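Beta-glucuronidase (Dictyoglomus thermophilum, PDB 6XXW) probably hydrolyses beta-D-glucuronides, releasing glucuronic acid, as a retaining glycoside hydrolase of family 2. Local coordinates at residues F176-P185 with H307-L317; V359-G367 with H391-D402. One frame throughout, in Å; residues are numbered along the deposited sequence.

Contact 1: F176-P185 with H307-L317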
loop_
_atom_site.group_PDB
_atom_site.type_symbol
_atom_site.label_atom_id
_atom_site.label_comp_id
_atom_site.label_asym_id
_atom_site.label_seq_id
_atom_site.Cartn_x
_atom_site.Cartn_y
_atom_site.Cartn_z
ATOM N N PHE A 176 5.546 4.489 23.069
ATOM C CA PHE A 176 5.801 3.163 22.522
ATOM C C PHE A 176 4.909 2.203 23.286
ATOM O O PHE A 176 4.564 2.459 24.436
ATOM C CB PHE A 176 7.280 2.743 22.598
ATOM C CG PHE A 176 7.919 2.878 23.976
ATOM C CD1 PHE A 176 8.446 4.092 24.391
ATOM C CD2 PHE A 176 8.029 1.773 24.826
ATOM C CE1 PHE A 176 9.053 4.216 25.633
ATOM C CE2 PHE A 176 8.634 1.885 26.079
ATOM C CZ PHE A 176 9.143 3.112 26.485
ATOM N N PHE A 177 4.514 1.114 22.631
ATOM C CA PHE A 177 3.514 0.227 23.213
ATOM C C PHE A 177 4.060 -0.478 24.449
ATOM O O PHE A 177 5.223 -0.895 24.481
ATOM C CB PHE A 177 3.049 -0.819 22.191
ATOM C CG PHE A 177 1.932 -1.694 22.700
ATOM C CD1 PHE A 177 0.710 -1.136 23.067
ATOM C CD2 PHE A 177 2.102 -3.061 22.828
ATOM C CE1 PHE A 177 -0.323 -1.933 23.536
ATOM C CE2 PHE A 177 1.075 -3.862 23.291
ATOM C CZ PHE A 177 -0.135 -3.296 23.656
ATOM N N ASN A 178 3.197 -0.651 25.455
ATOM C CA ASN A 178 3.576 -1.316 26.706
ATOM C C ASN A 178 3.601 -2.840 26.527
ATOM O O ASN A 178 2.880 -3.589 27.186
ATOM C CB ASN A 178 2.618 -0.903 27.820
ATOM C CG ASN A 178 3.065 -1.383 29.200
ATOM O OD1 ASN A 178 4.250 -1.310 29.557
ATOM N ND2 ASN A 178 2.111 -1.878 29.982
ATOM N N TYR A 179 4.442 -3.291 25.595
ATOM C CA TYR A 179 4.668 -4.724 25.411
ATOM C C TYR A 179 5.169 -5.354 26.708
ATOM O O TYR A 179 5.954 -4.750 27.448
ATOM C CB TYR A 179 5.702 -4.971 24.315
ATOM C CG TYR A 179 5.188 -4.977 22.886
ATOM C CD1 TYR A 179 4.231 -5.898 22.460
ATOM C CD2 TYR A 179 5.701 -4.072 21.948
ATOM C CE1 TYR A 179 3.768 -5.894 21.136
ATOM C CE2 TYR A 179 5.256 -4.069 20.623
ATOM C CZ TYR A 179 4.294 -4.974 20.229
ATOM O OH TYR A 179 3.882 -4.960 18.921
ATOM N N SER A 180 4.742 -6.591 26.964
ATOM C CA SER A 180 5.139 -7.290 28.172
ATOM C C SER A 180 5.468 -8.744 27.870
ATOM O O SER A 180 5.098 -9.297 26.826
ATOM C CB SER A 180 4.048 -7.228 29.250
ATOM O OG SER A 180 4.519 -7.856 30.449
ATOM N N GLY A 181 6.158 -9.364 28.822
ATOM C CA GLY A 181 6.611 -10.731 28.697
ATOM C C GLY A 181 8.076 -10.833 29.039
ATOM O O GLY A 181 8.680 -9.901 29.584
ATOM N N ILE A 182 8.666 -11.985 28.721
ATOM C CA ILE A 182 10.091 -12.215 28.933
ATOM C C ILE A 182 10.787 -11.864 27.624
ATOM O O ILE A 182 10.775 -12.646 26.670
ATOM C CB ILE A 182 10.394 -13.652 29.363
ATOM C CG1 ILE A 182 9.654 -13.998 30.661
ATOM C CG2 ILE A 182 11.910 -13.817 29.587
ATOM C CD1 ILE A 182 9.676 -15.486 30.993
ATOM N N HIS A 183 11.432 -10.698 27.593
ATOM C CA HIS A 183 11.914 -10.100 26.354
ATOM C C HIS A 183 13.334 -10.510 25.996
ATOM O O HIS A 183 13.753 -10.312 24.852
ATOM C CB HIS A 183 11.824 -8.574 26.457
ATOM C CG HIS A 183 10.418 -8.055 26.464
ATOM N ND1 HIS A 183 10.077 -6.826 26.990
ATOM C CD2 HIS A 183 9.271 -8.586 25.978
ATOM C CE1 HIS A 183 8.779 -6.628 26.837
ATOM N NE2 HIS A 183 8.267 -7.679 26.218
ATOM N N ARG A 184 14.087 -11.074 26.927
ATOM C CA ARG A 184 15.460 -11.470 26.661
ATOM C C ARG A 184 15.689 -12.850 27.268
ATOM O O ARG A 184 14.918 -13.286 28.129
ATOM C CB ARG A 184 16.449 -10.424 27.208
ATOM C CG ARG A 184 16.240 -9.056 26.542
ATOM C CD ARG A 184 17.118 -7.953 27.096
ATOM N NE ARG A 184 16.622 -6.652 26.651
ATOM C CZ ARG A 184 16.864 -5.507 27.284
ATOM N NH1 ARG A 184 17.612 -5.504 28.385
ATOM N NH2 ARG A 184 16.373 -4.367 26.815
ATOM N N PRO A 185 16.726 -13.559 26.817
ATOM C CA PRO A 185 16.835 -14.990 27.133
ATOM C C PRO A 185 16.916 -15.285 28.625
ATOM O O PRO A 185 17.505 -14.535 29.403
ATOM C CB PRO A 185 18.125 -15.405 26.413
ATOM C CG PRO A 185 18.165 -14.495 25.215
ATOM C CD PRO A 185 17.681 -13.170 25.756
ATOM N N HIS A 307 14.404 1.510 18.580
ATOM C CA HIS A 307 13.513 0.914 19.567
ATOM C C HIS A 307 13.741 -0.583 19.501
ATOM O O HIS A 307 14.116 -1.107 18.454
ATOM C CB HIS A 307 12.024 1.209 19.303
ATOM C CG HIS A 307 11.462 2.301 20.155
ATOM N ND1 HIS A 307 11.485 2.259 21.532
ATOM C CD2 HIS A 307 10.876 3.475 19.824
ATOM C CE1 HIS A 307 10.941 3.359 22.012
ATOM N NE2 HIS A 307 10.565 4.115 20.997
ATOM N N GLU A 308 13.497 -1.278 20.609
ATOM C CA GLU A 308 13.513 -2.737 20.568
ATOM C C GLU A 308 12.104 -3.166 20.194
ATOM O O GLU A 308 11.221 -3.258 21.044
ATOM C CB GLU A 308 13.986 -3.320 21.894
ATOM C CG GLU A 308 15.490 -3.187 22.067
ATOM C CD GLU A 308 15.999 -3.906 23.298
ATOM O OE1 GLU A 308 15.414 -3.703 24.387
ATOM O OE2 GLU A 308 16.977 -4.686 23.173
ATOM N N ASP A 309 11.892 -3.405 18.900
ATOM C CA ASP A 309 10.555 -3.590 18.356
ATOM C C ASP A 309 10.701 -4.284 17.012
ATOM O O ASP A 309 11.551 -3.898 16.203
ATOM C CB ASP A 309 9.843 -2.227 18.207
ATOM C CG ASP A 309 8.563 -2.312 17.382
ATOM O OD1 ASP A 309 8.641 -2.398 16.135
ATOM O OD2 ASP A 309 7.476 -2.292 17.989
ATOM N N SER A 310 9.892 -5.309 16.789
ATOM C CA SER A 310 9.854 -5.984 15.499
ATOM C C SER A 310 8.544 -6.755 15.396
ATOM O O SER A 310 7.834 -6.941 16.395
ATOM C CB SER A 310 11.121 -6.857 15.325
ATOM O OG SER A 310 10.994 -8.123 15.960
ATOM N N ASP A 311 8.207 -7.167 14.163
ATOM C CA ASP A 311 6.925 -7.814 13.897
ATOM C C ASP A 311 6.746 -9.063 14.751
ATOM O O ASP A 311 7.665 -9.878 14.886
ATOM C CB ASP A 311 6.812 -8.210 12.418
ATOM C CG ASP A 311 6.287 -7.093 11.534
ATOM O OD1 ASP A 311 5.592 -6.180 12.033
ATOM O OD2 ASP A 311 6.574 -7.132 10.313
ATOM N N ILE A 312 5.541 -9.215 15.310
ATOM C CA ILE A 312 5.056 -10.426 15.982
ATOM C C ILE A 312 5.656 -10.602 17.376
ATOM O O ILE A 312 4.921 -10.825 18.341
ATOM C CB ILE A 312 5.287 -11.715 15.164
ATOM C CG1 ILE A 312 4.846 -11.573 13.696
ATOM C CG2 ILE A 312 4.491 -12.859 15.799
ATOM C CD1 ILE A 312 3.420 -11.117 13.549
ATOM N N ARG A 313 6.974 -10.507 17.515
ATOM C CA ARG A 313 7.616 -10.769 18.802
ATOM C C ARG A 313 7.677 -9.544 19.708
ATOM O O ARG A 313 8.124 -9.665 20.860
ATOM C CB ARG A 313 9.026 -11.320 18.586
ATOM C CG ARG A 313 10.062 -10.285 18.200
ATOM C CD ARG A 313 11.257 -10.943 17.520
ATOM N NE ARG A 313 10.875 -11.539 16.241
ATOM C CZ ARG A 313 10.915 -12.840 15.975
ATOM N NH1 ARG A 313 11.330 -13.704 16.900
ATOM N NH2 ARG A 313 10.542 -13.276 14.783
ATOM N N GLY A 314 7.241 -8.378 19.231
ATOM C CA GLY A 314 7.243 -7.183 20.051
ATOM C C GLY A 314 8.645 -6.760 20.421
ATOM O O GLY A 314 9.459 -6.480 19.537
ATOM N N LYS A 315 8.953 -6.733 21.715
ATOM C CA LYS A 315 10.272 -6.331 22.194
ATOM C C LYS A 315 11.235 -7.501 22.366
ATOM O O LYS A 315 12.350 -7.307 22.870
ATOM C CB LYS A 315 10.138 -5.567 23.523
ATOM C CG LYS A 315 9.181 -4.357 23.428
ATOM C CD LYS A 315 9.325 -3.428 24.632
ATOM C CE LYS A 315 10.341 -2.308 24.375
ATOM N NZ LYS A 315 10.214 -1.690 23.012
ATOM N N GLY A 316 10.839 -8.706 21.964
ATOM C CA GLY A 316 11.684 -9.868 22.191
ATOM C C GLY A 316 12.978 -9.794 21.402
ATOM O O GLY A 316 13.005 -9.352 20.251
ATOM N N LEU A 317 14.069 -10.242 22.044
ATOM C CA LEU A 317 15.371 -10.343 21.388
ATOM C C LEU A 317 15.312 -11.260 20.173
ATOM O O LEU A 317 14.769 -12.367 20.244
ATOM C CB LEU A 317 16.417 -10.885 22.369
ATOM C CG LEU A 317 17.784 -11.127 21.726
ATOM C CD1 LEU A 317 18.569 -9.840 21.713
ATOM C CD2 LEU A 317 18.561 -12.203 22.461
HETATM O O HOH W 1 7.450 -1.024 22.781
HETATM O O HOH W 2 14.989 -7.081 24.168
#
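Lys-315 lies between two rings of 176-185. Its CB sits over one face of the His-183 imidazole, 3.7 Å from the ring centroid and almost on the normal, a CH-pi contact; Gly-181 O covers the opposite face. One carbon further on, CG packs against Tyr-179 CB. The phenol ring itself is sandwiched: Gly-314 CA rests over its centre at 3.6 Å, while Phe-177 CD2 covers the other face. With no side chain, Gly-314 can come flat against the ring. Further along, His-307 CE1 approaches Phe-176 CD1 at 3.5 Å, the two rings tilted obliquely at 47°.

The polar contacts flank this core. Arg-184, extended from CG to NE, presents NH2 in its guanidinium plane to the syn lone pair of Glu-308 OE1, making a 2.7 Å salt bridge. The one direct backbone bond runs from Leu-317 N to His-183 O (2.8 Å), and beyond it Leu-317 CD2 meets Pro-185 CD. Strand 181-183 belongs to the antiparallel sheet of the sugar-binding domain and 307-317 to the loop after a TIM-barrel strand, so the contact joins two domains of the family 2 architecture.

A type II' turn from Arg-313 to Gly-316 presents Gly-314 and Lys-315 to the rings. Bends at chi3 and chi4 curl the lysine back so that Lys-315 NZ reaches Glu-308 O at 2.7 Å; water 1, which also bonds Phe-177 O, and Tyr-342 OH are further partners. Tyr-342 OH also binds His-307 ND1, whereas Tyr-179 OH is held by Asp-60 and Asp-309 by Arg-574.

Contact 2: V359-G367 with H391-D402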
loop_
_atom_site.group_PDB
_atom_site.type_symbol
_atom_site.label_atom_id
_atom_site.label_comp_id
_atom_site.label_asym_id
_atom_site.label_seq_id
_atom_site.Cartn_x
_atom_site.Cartn_y
_atom_site.Cartn_z
ATOM N N VAL A 359 27.221 4.278 20.713
ATOM C CA VAL A 359 25.914 4.136 21.338
ATOM C C VAL A 359 25.776 5.159 22.464
ATOM O O VAL A 359 26.640 5.247 23.344
ATOM C CB VAL A 359 25.711 2.706 21.870
ATOM C CG1 VAL A 359 24.411 2.608 22.627
ATOM C CG2 VAL A 359 25.737 1.708 20.711
ATOM N N ILE A 360 24.692 5.923 22.434
ATOM C CA ILE A 360 24.232 6.683 23.595
ATOM C C ILE A 360 23.212 5.793 24.288
ATOM O O ILE A 360 22.122 5.574 23.758
ATOM C CB ILE A 360 23.600 8.026 23.191
ATOM C CG1 ILE A 360 24.575 8.876 22.368
ATOM C CG2 ILE A 360 23.147 8.796 24.433
ATOM C CD1 ILE A 360 23.920 10.051 21.636
ATOM N N GLU A 361 23.538 5.274 25.467
ATOM C CA GLU A 361 22.603 4.377 26.128
ATOM C C GLU A 361 21.804 5.134 27.177
ATOM O O GLU A 361 22.363 5.899 27.970
ATOM C CB GLU A 361 23.297 3.170 26.750
ATOM C CG GLU A 361 22.277 2.191 27.313
ATOM C CD GLU A 361 22.823 0.799 27.444
ATOM O OE1 GLU A 361 24.004 0.677 27.829
ATOM O OE2 GLU A 361 22.071 -0.158 27.159
ATOM N N GLU A 362 20.491 4.917 27.166
ATOM C CA GLU A 362 19.536 5.756 27.865
ATOM C C GLU A 362 18.774 4.962 28.920
ATOM O O GLU A 362 18.337 3.827 28.673
ATOM C CB GLU A 362 18.558 6.368 26.852
ATOM C CG GLU A 362 17.548 7.311 27.437
ATOM C CD GLU A 362 16.907 8.136 26.354
ATOM O OE1 GLU A 362 17.576 9.073 25.847
ATOM O OE2 GLU A 362 15.750 7.830 25.999
ATOM N N ALA A 363 18.620 5.572 30.092
ATOM C CA ALA A 363 17.787 5.034 31.157
ATOM C C ALA A 363 16.307 5.166 30.800
ATOM O O ALA A 363 15.919 6.057 30.037
ATOM C CB ALA A 363 18.078 5.770 32.467
ATOM N N PRO A 364 15.450 4.315 31.383
ATOM C CA PRO A 364 14.037 4.288 30.970
ATOM C C PRO A 364 13.170 5.403 31.543
ATOM O O PRO A 364 11.964 5.197 31.736
ATOM C CB PRO A 364 13.546 2.921 31.481
ATOM C CG PRO A 364 14.696 2.283 32.159
ATOM C CD PRO A 364 15.739 3.299 32.407
ATOM N N ALA A 365 13.752 6.578 31.806
ATOM C CA ALA A 365 13.013 7.717 32.354
ATOM C C ALA A 365 12.350 8.502 31.217
ATOM O O ALA A 365 12.682 9.647 30.902
ATOM C CB ALA A 365 13.932 8.604 33.185
ATOM N N VAL A 366 11.380 7.844 30.599
ATOM C CA VAL A 366 10.590 8.403 29.513
ATOM C C VAL A 366 9.136 8.349 29.957
ATOM O O VAL A 366 8.732 7.446 30.695
ATOM C CB VAL A 366 10.823 7.629 28.189
ATOM C CG1 VAL A 366 10.504 6.137 28.361
ATOM C CG2 VAL A 366 10.015 8.250 27.020
ATOM N N GLY A 367 8.351 9.331 29.528
ATOM C CA GLY A 367 6.991 9.442 29.999
ATOM C C GLY A 367 6.816 10.300 31.230
ATOM O O GLY A 367 5.713 10.332 31.790
ATOM N N HIS A 391 15.235 5.246 40.007
ATOM C CA HIS A 391 16.094 5.772 38.950
ATOM C C HIS A 391 17.570 5.617 39.311
ATOM O O HIS A 391 18.389 5.212 38.472
ATOM C CB HIS A 391 15.728 7.235 38.705
ATOM C CG HIS A 391 16.134 7.770 37.362
ATOM N ND1 HIS A 391 15.521 8.873 36.795
ATOM C CD2 HIS A 391 17.105 7.394 36.496
ATOM C CE1 HIS A 391 16.092 9.143 35.635
ATOM N NE2 HIS A 391 17.047 8.253 35.422
ATOM N N LEU A 392 17.928 5.926 40.561
ATOM C CA LEU A 392 19.320 5.792 40.989
ATOM C C LEU A 392 19.767 4.336 40.977
ATOM O O LEU A 392 20.901 4.030 40.586
ATOM C CB LEU A 392 19.506 6.388 42.388
ATOM C CG LEU A 392 19.236 7.886 42.514
ATOM C CD1 LEU A 392 19.129 8.304 43.993
ATOM C CD2 LEU A 392 20.275 8.730 41.765
ATOM N N GLU A 393 18.905 3.423 41.429
ATOM C CA GLU A 393 19.256 2.006 41.349
ATOM C C GLU A 393 19.409 1.563 39.897
ATOM O O GLU A 393 20.286 0.745 39.575
ATOM C CB GLU A 393 18.208 1.161 42.076
ATOM C CG GLU A 393 18.093 1.529 43.558
ATOM C CD GLU A 393 17.193 0.593 44.357
ATOM O OE1 GLU A 393 15.957 0.674 44.202
ATOM O OE2 GLU A 393 17.724 -0.207 45.158
ATOM N N ILE A 394 18.571 2.099 39.006
ATOM C CA ILE A 394 18.669 1.764 37.584
ATOM C C ILE A 394 20.026 2.178 37.023
ATOM O O ILE A 394 20.687 1.406 36.316
ATOM C CB ILE A 394 17.520 2.421 36.796
ATOM C CG1 ILE A 394 16.198 1.692 37.058
ATOM C CG2 ILE A 394 17.858 2.478 35.291
ATOM C CD1 ILE A 394 16.270 0.205 36.868
ATOM N N MET A 395 20.452 3.412 37.304
ATOM C CA MET A 395 21.761 3.861 36.824
ATOM C C MET A 395 22.878 2.959 37.341
ATOM O O MET A 395 23.835 2.664 36.613
ATOM C CB MET A 395 22.033 5.317 37.239
ATOM C CG MET A 395 20.998 6.348 36.799
ATOM S SD MET A 395 20.566 6.229 35.037
ATOM C CE MET A 395 22.160 6.440 34.250
ATOM N N ARG A 396 22.781 2.515 38.598
ATOM C CA ARG A 396 23.800 1.608 39.121
ATOM C C ARG A 396 23.785 0.278 38.376
ATOM O O ARG A 396 24.843 -0.232 37.998
ATOM C CB ARG A 396 23.602 1.396 40.624
ATOM C CG ARG A 396 23.692 2.683 41.423
ATOM C CD ARG A 396 23.365 2.487 42.909
ATOM N NE ARG A 396 23.146 3.757 43.608
ATOM C CZ ARG A 396 22.077 4.025 44.355
ATOM N NH1 ARG A 396 21.116 3.123 44.484
ATOM N NH2 ARG A 396 21.959 5.200 44.967
ATOM N N GLU A 397 22.596 -0.287 38.135
ATOM C CA GLU A 397 22.502 -1.561 37.418
ATOM C C GLU A 397 22.983 -1.427 35.978
ATOM O O GLU A 397 23.587 -2.354 35.412
ATOM C CB GLU A 397 21.057 -2.065 37.415
ATOM C CG GLU A 397 20.482 -2.472 38.770
ATOM C CD GLU A 397 19.050 -3.003 38.666
ATOM O OE1 GLU A 397 18.716 -3.668 37.660
ATOM O OE2 GLU A 397 18.254 -2.764 39.597
ATOM N N LEU A 398 22.684 -0.293 35.356
ATOM C CA LEU A 398 22.994 -0.103 33.945
ATOM C C LEU A 398 24.493 0.053 33.735
ATOM O O LEU A 398 25.082 -0.589 32.862
ATOM C CB LEU A 398 22.238 1.118 33.426
ATOM C CG LEU A 398 22.579 1.644 32.037
ATOM C CD1 LEU A 398 22.322 0.583 30.974
ATOM C CD2 LEU A 398 21.774 2.911 31.757
ATOM N N ILE A 399 25.130 0.897 34.542
ATOM C CA ILE A 399 26.571 1.065 34.427
ATOM C C ILE A 399 27.294 -0.223 34.805
ATOM O O ILE A 399 28.283 -0.602 34.167
ATOM C CB ILE A 399 27.014 2.275 35.273
ATOM C CG1 ILE A 399 26.420 3.553 34.654
ATOM C CG2 ILE A 399 28.534 2.344 35.376
ATOM C CD1 ILE A 399 26.628 4.806 35.474
ATOM N N ALA A 400 26.808 -0.937 35.830
ATOM C CA ALA A 400 27.442 -2.204 36.190
ATOM C C ALA A 400 27.369 -3.201 35.039
ATOM O O ALA A 400 28.301 -3.988 34.822
ATOM C CB ALA A 400 26.796 -2.789 37.452
ATOM N N ARG A 401 26.270 -3.186 34.281
ATOM C CA ARG A 401 26.155 -4.136 33.181
ATOM C C ARG A 401 27.059 -3.754 32.016
ATOM O O ARG A 401 27.721 -4.619 31.434
ATOM C CB ARG A 401 24.709 -4.241 32.705
ATOM C CG ARG A 401 24.459 -5.457 31.815
ATOM C CD ARG A 401 23.112 -5.359 31.120
ATOM N NE ARG A 401 23.104 -4.325 30.083
ATOM C CZ ARG A 401 22.075 -4.071 29.284
ATOM N NH1 ARG A 401 20.960 -4.792 29.375
ATOM N NH2 ARG A 401 22.164 -3.097 28.389
ATOM N N ASP A 402 27.106 -2.467 31.662
ATOM C CA ASP A 402 27.629 -2.055 30.364
ATOM C C ASP A 402 28.930 -1.269 30.430
ATOM O O ASP A 402 29.430 -0.845 29.378
ATOM C CB ASP A 402 26.556 -1.251 29.618
ATOM C CG ASP A 402 25.350 -2.107 29.273
ATOM O OD1 ASP A 402 25.473 -3.349 29.347
ATOM O OD2 ASP A 402 24.283 -1.570 28.935
#
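Glu-361 reaches from the strand to the last turn of the helix, where Arg-401 and Asp-402 complete a salt-bridge network. Arg-401 grips Asp-402 side-on, NE to OD1 and NH2 to OD2, both at 2.7 Å; the NH2 bond lies in the guanidinium plane and uses the syn lone pair of OD2. The same NH2 makes a looser salt bridge of 3.2 Å to Glu-361 OE2. Between the acids, Glu-361 OE1 and Asp-402 OD2 are 2.5 Å apart with their carboxylates turned only 4° out of parallel, close enough that one of the two groups probably carries a proton. CG of Glu-361 stands anti to the backbone N (chi1 -175°) and the chain continues extended, which carries the carboxylate across to the helix. Leu-398 CD1 packs against this carboxylate, 3.6 Å from Glu-361 CD, the two side chains running alongside one another and pointing opposite ways.

Apolar packing takes over beyond the charged end. Met-395, bent at chi2 and chi3, sets its SD 3.6 Å from Ala-363 CB, and Ile-394 CG2 touches Pro-364 CD at 3.7 Å. One turn earlier, His-391 CE1 comes obliquely to Ala-365 CB at 3.3 Å, while its ND1 is bonded to Tyr-427 OH.

Strand and helix run nearly antiparallel, at 146°, as expected within a beta-alpha-beta crossover of the TIM barrel: helix 385-402 links the parallel strands 358-362 and 408-415. Helix 422-438 packs beside it through Met-395 and Ile-399, and Leu-349 of helix 346-355 covers Glu-361 and Asp-402.

Overall arrangement
Contact 1 joins the sugar-binding domain to the barrel, whereas contact 2 lies wholly within the TIM-barrel domain, between a strand with the loop after it and an outer helix; their centres are about 18 Å apart. They nevertheless touch at two places. Phe-176 CE1 packs on Val-366 CG1 at 3.6 Å, and Arg-184 NH1 lies 3.6 Å from Arg-401 NH1, like charges whose guanidinium groups also bind Glu-308 and Asp-402, respectively. Both 307-317 and 363-367 follow the C-terminal ends of barrel strands, the side where family 2 enzymes carry their active site. Beside contact 1, a Tris molecule, probably from the crystallisation liquor, lies near the Tyr-179 side chain and accepts a hydrogen bond from Ile-312 N.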